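Local atomic coordinates of hypothetical protein Atu2684 (PDB entry 2AXO), a protein that is of unknown function but belongs to the DUF1223 family of the thioredoxin clan and carries a disulfide-bonded cysteine pair. Residues E47-Q52 / T98-G103. Numbering follows the deposited sequence.
Sequences ELFTSQ and TERQYG
One face of the Phe49 ring lies against Gln101: CB of Gln101 sits 3.9 Å from the ring centroid of Phe49, a CH-pi contact shifted toward the rim. At the ring edge, close to its plane, sits CG of Arg100, 4.2 Å from Phe49 CZ. The other flat group, the Arg100 guanidinium, meets Glu47 OE2 edge-on and in plane. NH2 and NE of Arg100 both grip that one oxygen, side-on, with NH2 at 2.9 Å from Glu47 OE2 on its syn lone pair and NE at 3.2 Å. Carboxylate and guanidinium planes are turned 61° apart, and both nitrogens converge on a single oxygen. Gln101 lies extended, CG anti to its own nitrogen (chi1 -177°), which carries the amide back past the ring, nearly parallel to it, until NE2 is 3.5 Å from Phe49 CB. Tyr82, on OE1, and Gln117 with the Tyr114 carbonyl, on NE2, hold that buried amide in place; Arg100 NH2 also bonds to Gln239 OE1. Tyr78 stacks on Phe49. The contact sets helix 95-107 across a face of the mixed sheet, where strand 45-50 runs between 74-79 and 117-120, an arrangement consistent with the thioredoxin clan, while the Leu48 side chain packs on helix 58-70 and Leu237 of strand 232-241 packs on both Glu47 and Arg100.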
loop_
_atom_site.group_PDB
_atom_site.type_symbol
_atom_site.label_atom_id
_atom_site.label_comp_id
_atom_site.label_asym_id
_atom_site.label_seq_id
_atom_site.Cartn_x
_atom_site.Cartn_y
_atom_site.Cartn_z
ATOM N N GLU A 47 14.361 -9.889 3.991
ATOM C CA GLU A 47 13.617 -8.716 4.405
ATOM C C GLU A 47 12.148 -9.066 4.481
ATOM O O GLU A 47 11.503 -9.311 3.465
ATOM C CB GLU A 47 13.830 -7.580 3.410
ATOM C CG GLU A 47 15.244 -7.052 3.414
ATOM C CD GLU A 47 15.479 -6.029 2.330
ATOM O OE1 GLU A 47 15.507 -6.424 1.148
ATOM O OE2 GLU A 47 15.615 -4.836 2.671
ATOM N N LEU A 48 11.627 -9.092 5.701
ATOM C CA LEU A 48 10.233 -9.436 5.929
ATOM C C LEU A 48 9.343 -8.221 6.124
ATOM O O LEU A 48 9.639 -7.345 6.939
ATOM C CB LEU A 48 10.136 -10.326 7.170
ATOM C CG LEU A 48 8.743 -10.634 7.719
ATOM C CD1 LEU A 48 8.032 -11.620 6.801
ATOM C CD2 LEU A 48 8.878 -11.212 9.122
ATOM N N PHE A 49 8.256 -8.166 5.362
ATOM C CA PHE A 49 7.291 -7.085 5.499
ATOM C C PHE A 49 6.151 -7.716 6.276
ATOM O O PHE A 49 5.568 -8.720 5.859
ATOM C CB PHE A 49 6.861 -6.569 4.126
ATOM C CG PHE A 49 7.983 -5.904 3.386
ATOM C CD1 PHE A 49 8.902 -6.661 2.661
ATOM C CD2 PHE A 49 8.203 -4.535 3.523
ATOM C CE1 PHE A 49 10.030 -6.065 2.090
ATOM C CE2 PHE A 49 9.325 -3.931 2.958
ATOM C CZ PHE A 49 10.242 -4.697 2.242
ATOM N N THR A 50 5.858 -7.125 7.429
ATOM C CA THR A 50 4.859 -7.663 8.337
ATOM C C THR A 50 4.147 -6.534 9.072
ATOM O O THR A 50 4.312 -5.371 8.735
ATOM C CB THR A 50 5.573 -8.574 9.368
ATOM O OG1 THR A 50 4.631 -9.109 10.304
ATOM C CG2 THR A 50 6.647 -7.778 10.110
ATOM N N SER A 51 3.348 -6.890 10.072
ATOM C CA SER A 51 2.631 -5.909 10.880
ATOM C C SER A 51 1.936 -6.617 12.031
ATOM O O SER A 51 1.516 -7.767 11.900
ATOM C CB SER A 51 1.587 -5.155 10.049
ATOM O OG SER A 51 0.830 -4.289 10.882
ATOM N N GLN A 52 1.811 -5.940 13.162
ATOM C CA GLN A 52 1.147 -6.573 14.282
ATOM C C GLN A 52 -0.352 -6.640 13.998
ATOM O O GLN A 52 -1.070 -7.434 14.603
ATOM C CB GLN A 52 1.416 -5.818 15.584
ATOM C CG GLN A 52 0.509 -4.641 15.850
ATOM C CD GLN A 52 0.428 -4.314 17.329
ATOM O OE1 GLN A 52 -0.211 -5.029 18.106
ATOM N NE2 GLN A 52 1.092 -3.240 17.729
ATOM N N THR A 98 6.470 0.830 3.978
ATOM C CA THR A 98 5.516 0.380 2.987
ATOM C C THR A 98 6.013 0.778 1.597
ATOM O O THR A 98 5.923 -0.006 0.653
ATOM C CB THR A 98 4.115 0.973 3.241
ATOM O OG1 THR A 98 3.713 0.685 4.588
ATOM C CG2 THR A 98 3.098 0.365 2.282
ATOM N N GLU A 99 6.558 1.982 1.470
ATOM C CA GLU A 99 7.070 2.422 0.176
ATOM C C GLU A 99 8.173 1.505 -0.338
ATOM O O GLU A 99 8.292 1.290 -1.547
ATOM C CB GLU A 99 7.579 3.862 0.262
ATOM C CG GLU A 99 6.467 4.858 0.540
ATOM C CD GLU A 99 6.929 6.291 0.438
ATOM O OE1 GLU A 99 7.926 6.643 1.102
ATOM O OE2 GLU A 99 6.288 7.068 -0.302
ATOM N N ARG A 100 8.975 0.957 0.570
ATOM C CA ARG A 100 10.038 0.049 0.150
ATOM C C ARG A 100 9.405 -1.217 -0.421
ATOM O O ARG A 100 9.877 -1.749 -1.421
ATOM C CB ARG A 100 10.971 -0.289 1.322
ATOM C CG ARG A 100 12.156 -1.187 0.948
ATOM C CD ARG A 100 13.187 -1.200 2.073
ATOM N NE ARG A 100 14.335 -2.079 1.821
ATOM C CZ ARG A 100 15.298 -1.832 0.936
ATOM N NH1 ARG A 100 15.269 -0.730 0.193
ATOM N NH2 ARG A 100 16.310 -2.674 0.814
ATOM N N GLN A 101 8.329 -1.705 0.194
ATOM C CA GLN A 101 7.692 -2.898 -0.342
ATOM C C GLN A 101 7.117 -2.577 -1.727
ATOM O O GLN A 101 7.058 -3.451 -2.591
ATOM C CB GLN A 101 6.595 -3.412 0.594
ATOM C CG GLN A 101 5.936 -4.702 0.123
ATOM C CD GLN A 101 4.898 -5.215 1.107
ATOM O OE1 GLN A 101 4.178 -4.433 1.728
ATOM N NE2 GLN A 101 4.803 -6.534 1.237
ATOM N N TYR A 102 6.704 -1.327 -1.942
ATOM C CA TYR A 102 6.175 -0.923 -3.247
ATOM C C TYR A 102 7.308 -0.939 -4.267
ATOM O O TYR A 102 7.133 -1.372 -5.407
ATOM C CB TYR A 102 5.584 0.493 -3.203
ATOM C CG TYR A 102 4.375 0.652 -2.318
ATOM C CD1 TYR A 102 3.469 -0.391 -2.145
ATOM C CD2 TYR A 102 4.104 1.870 -1.696
ATOM C CE1 TYR A 102 2.321 -0.227 -1.375
ATOM C CE2 TYR A 102 2.957 2.044 -0.929
ATOM C CZ TYR A 102 2.071 0.989 -0.777
ATOM O OH TYR A 102 0.919 1.162 -0.044
ATOM N N GLY A 103 8.469 -0.451 -3.847
ATOM C CA GLY A 103 9.620 -0.426 -4.727
ATOM C C GLY A 103 9.924 -1.824 -5.216
ATOM O O GLY A 103 10.231 -2.032 -6.391
#